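Local coordinates for protein hypothetical oxidoreductase (Sinorhizobium meliloti, PDB 3RH7) that binds flavin mononucleotide in a split-barrel domain and probably acts as an NADPH-dependent flavin reductase, at residues I84-E89 / A126-S131. Numbering follows the deposited sequence.
Sequences INVLSE and AWFECS
In the FMN-binding split barrel, residues 84-86 of strand 81-86 pair antiparallel with residues 126-128 of strand 126-138, Ile84 facing Phe128, Asn85 facing Trp127 and Val86 facing Ala126. Ile84 and Phe128 form a hydrogen-bonded pair: Ile84 N donates a hydrogen bond to Phe128 O at 2.9 Å, and Phe128 N donates one to Ile84 O at 3.0 Å. Ile84 O also takes a CA-H...O contact from Trp127 CA. Beyond the non-hydrogen-bonded pair Asn85-Trp127, the next hydrogen-bonded pair is Val86-Ala126: Val86 N bonds to Ala126 O at 2.7 Å, whereas the return bond from Ala126 N to Val86 O is weak at 3.4 Å. Ile84, Val86, Ala126 and Phe128 share one face of the sheet. There the Phe128 ring meets both aliphatic neighbours across the strands: CD1 lies 4.2 Å from Ile84 CG2, and CE1 lies 4.0 Å from Val86 CG2, which approaches the ring edge. Phe25, Ala27 and Phe28 of the second subunit pack on Phe128, Ala126 and Val86, which puts this part of the face at the subunit interface, while Ile84 packs on Leu62 and Val64 of its own chain, its side chain about 9 Å from the bound FMN. On the other face, Asn85 is held by Phe121 N at OD1 and Pro119 O at ND2. With CG anti to its carbonyl carbon (chi1 -71°), Asn85 brings OD1 to 3.8 Å from Trp127 CB.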
ATOM      1  N   ILE A  84       1.351  16.004   9.307  1.00 55.60           N
ATOM      2  CA  ILE A  84       1.575  14.854   8.441  1.00 54.31           C
ATOM      3  C   ILE A  84       0.785  15.047   7.142  1.00 59.58           C
ATOM      4  O   ILE A  84      -0.445  15.097   7.186  1.00 59.02           O
ATOM      5  CB  ILE A  84       1.205  13.547   9.183  1.00 56.14           C
ATOM      6  CG1 ILE A  84       2.233  13.215  10.283  1.00 55.95           C
ATOM      7  CG2 ILE A  84       0.978  12.381   8.222  1.00 56.90           C
ATOM      8  CD1 ILE A  84       3.555  12.680   9.855  1.00 61.40           C
ATOM      9  N   ASN A  85       1.484  15.174   5.993  1.00 56.77           N
ATOM     10  CA  ASN A  85       0.783  15.322   4.706  1.00 56.55           C
ATOM     11  C   ASN A  85       0.808  13.985   3.940  1.00 58.53           C
ATOM     12  O   ASN A  85       1.877  13.595   3.435  1.00 57.86           O
ATOM     13  CB  ASN A  85       1.396  16.445   3.854  1.00 58.47           C
ATOM     14  CG  ASN A  85       1.140  17.832   4.358  1.00 60.65           C
ATOM     15  OD1 ASN A  85       0.120  18.433   4.051  1.00 68.60           O
ATOM     16  ND2 ASN A  85       2.094  18.398   5.071  1.00 31.99           N
ATOM     17  N   VAL A  86      -0.362  13.272   3.888  1.00 51.71           N
ATOM     18  CA  VAL A  86      -0.533  11.972   3.192  1.00 48.68           C
ATOM     19  C   VAL A  86      -0.705  12.334   1.686  1.00 51.60           C
ATOM     20  O   VAL A  86      -1.740  12.866   1.279  1.00 51.26           O
ATOM     21  CB  VAL A  86      -1.705  11.140   3.814  1.00 50.09           C
ATOM     22  CG1 VAL A  86      -1.902   9.804   3.131  1.00 48.05           C
ATOM     23  CG2 VAL A  86      -1.492  10.929   5.302  1.00 50.32           C
ATOM     24  N   LEU A  87       0.364  12.155   0.905  1.00 46.47           N
ATOM     25  CA  LEU A  87       0.408  12.558  -0.501  1.00 46.18           C
ATOM     26  C   LEU A  87      -0.576  11.802  -1.403  1.00 51.16           C
ATOM     27  O   LEU A  87      -0.872  10.647  -1.139  1.00 53.36           O
ATOM     28  CB  LEU A  87       1.828  12.382  -1.042  1.00 45.82           C
ATOM     29  CG  LEU A  87       2.962  13.116  -0.330  1.00 49.86           C
ATOM     30  CD1 LEU A  87       4.258  12.795  -0.997  1.00 50.23           C
ATOM     31  CD2 LEU A  87       2.756  14.652  -0.328  1.00 49.23           C
ATOM     32  N   SER A  88      -1.084  12.441  -2.453  1.00 46.38           N
ATOM     33  CA  SER A  88      -2.021  11.789  -3.369  1.00 45.62           C
ATOM     34  C   SER A  88      -1.286  11.165  -4.601  1.00 53.18           C
ATOM     35  O   SER A  88      -0.064  11.325  -4.723  1.00 53.63           O
ATOM     36  CB  SER A  88      -3.064  12.793  -3.818  1.00 47.11           C
ATOM     37  OG  SER A  88      -2.427  13.752  -4.635  1.00 52.50           O
ATOM     38  N   GLU A  89      -2.024  10.439  -5.496  1.00 49.73           N
ATOM     39  CA  GLU A  89      -1.489   9.770  -6.706  1.00 48.85           C
ATOM     40  C   GLU A  89      -0.576  10.632  -7.569  1.00 54.23           C
ATOM     41  O   GLU A  89       0.357  10.118  -8.201  1.00 55.32           O
ATOM     42  CB  GLU A  89      -2.631   9.373  -7.632  1.00 49.45           C
ATOM     43  CG  GLU A  89      -3.408   8.141  -7.285  1.00 57.65           C
ATOM     44  CD  GLU A  89      -4.532   7.919  -8.277  1.00 74.80           C
ATOM     45  OE1 GLU A  89      -5.224   8.898  -8.636  1.00 65.62           O
ATOM     46  OE2 GLU A  89      -4.725   6.760  -8.694  1.00 79.27           O
ATOM     47  N   ALA A 126      -4.924  13.419   2.469  1.00 48.51           N
ATOM     48  CA  ALA A 126      -5.261  13.709   3.874  1.00 48.61           C
ATOM     49  C   ALA A 126      -4.091  14.384   4.581  1.00 54.35           C
ATOM     50  O   ALA A 126      -2.932  14.105   4.271  1.00 53.65           O
ATOM     51  CB  ALA A 126      -5.622  12.427   4.624  1.00 48.42           C
ATOM     52  N   TRP A 127      -4.395  15.251   5.551  1.00 52.51           N
ATOM     53  CA  TRP A 127      -3.387  15.940   6.369  1.00 53.17           C
ATOM     54  C   TRP A 127      -3.824  15.965   7.834  1.00 57.67           C
ATOM     55  O   TRP A 127      -5.029  15.960   8.130  1.00 57.92           O
ATOM     56  CB  TRP A 127      -3.042  17.350   5.865  1.00 52.96           C
ATOM     57  CG  TRP A 127      -4.179  18.336   5.839  1.00 55.40           C
ATOM     58  CD1 TRP A 127      -4.873  18.748   4.742  1.00 58.74           C
ATOM     59  CD2 TRP A 127      -4.678  19.110   6.941  1.00 56.19           C
ATOM     60  NE1 TRP A 127      -5.773  19.735   5.091  1.00 58.99           N
ATOM     61  CE2 TRP A 127      -5.680  19.967   6.435  1.00 60.33           C
ATOM     62  CE3 TRP A 127      -4.378  19.162   8.312  1.00 58.26           C
ATOM     63  CZ2 TRP A 127      -6.393  20.859   7.248  1.00 60.44           C
ATOM     64  CZ3 TRP A 127      -5.112  20.021   9.127  1.00 60.65           C
ATOM     65  CH2 TRP A 127      -6.091  20.869   8.591  1.00 61.40           C
ATOM     66  N   PHE A 128      -2.837  15.997   8.745  1.00 53.46           N
ATOM     67  CA  PHE A 128      -3.036  15.987  10.188  1.00 53.20           C
ATOM     68  C   PHE A 128      -2.127  16.988  10.902  1.00 61.86           C
ATOM     69  O   PHE A 128      -0.910  16.845  10.847  1.00 62.24           O
ATOM     70  CB  PHE A 128      -2.757  14.574  10.746  1.00 53.06           C
ATOM     71  CG  PHE A 128      -3.572  13.458  10.143  1.00 52.22           C
ATOM     72  CD1 PHE A 128      -3.119  12.768   9.016  1.00 54.57           C
ATOM     73  CD2 PHE A 128      -4.769  13.072  10.713  1.00 53.30           C
ATOM     74  CE1 PHE A 128      -3.886  11.754   8.435  1.00 53.97           C
ATOM     75  CE2 PHE A 128      -5.542  12.064  10.135  1.00 55.67           C
ATOM     76  CZ  PHE A 128      -5.094  11.411   8.997  1.00 52.96           C
ATOM     77  N   GLU A 129      -2.713  17.978  11.588  1.00 61.20           N
ATOM     78  CA  GLU A 129      -1.978  18.928  12.418  1.00 63.11           C
ATOM     79  C   GLU A 129      -1.791  18.294  13.783  1.00 68.16           C
ATOM     80  O   GLU A 129      -2.768  17.867  14.411  1.00 67.43           O
ATOM     81  CB  GLU A 129      -2.715  20.270  12.529  1.00 66.10           C
ATOM     82  CG  GLU A 129      -2.443  21.195  11.370  1.00 78.49           C
ATOM     83  CD  GLU A 129      -2.625  22.652  11.722  1.00 97.34           C
ATOM     84  OE1 GLU A 129      -3.775  23.147  11.634  1.00 86.29           O
ATOM     85  OE2 GLU A 129      -1.612  23.292  12.096  1.00 83.46           O
ATOM     86  N   CYS A 130      -0.544  18.195  14.223  1.00 66.39           N
ATOM     87  CA  CYS A 130      -0.205  17.520  15.467  1.00 66.72           C
ATOM     88  C   CYS A 130       0.507  18.427  16.460  1.00 72.77           C
ATOM     89  O   CYS A 130       0.877  19.563  16.173  1.00 73.61           O
ATOM     90  CB  CYS A 130       0.625  16.269  15.181  1.00 65.68           C
ATOM     91  SG  CYS A 130      -0.290  14.940  14.344  1.00 68.20           S
ATOM     92  N   SER A 131       0.584  17.910  17.669  1.00 70.09           N
ATOM     93  CA  SER A 131       1.281  18.428  18.817  1.00 71.39           C
ATOM     94  C   SER A 131       2.073  17.254  19.325  1.00 77.98           C
ATOM     95  O   SER A 131       1.499  16.170  19.467  1.00 76.64           O
ATOM     96  CB  SER A 131       0.303  18.970  19.850  1.00 75.31           C
ATOM     97  OG  SER A 131      -0.358  17.927  20.546  1.00 84.23           O
TER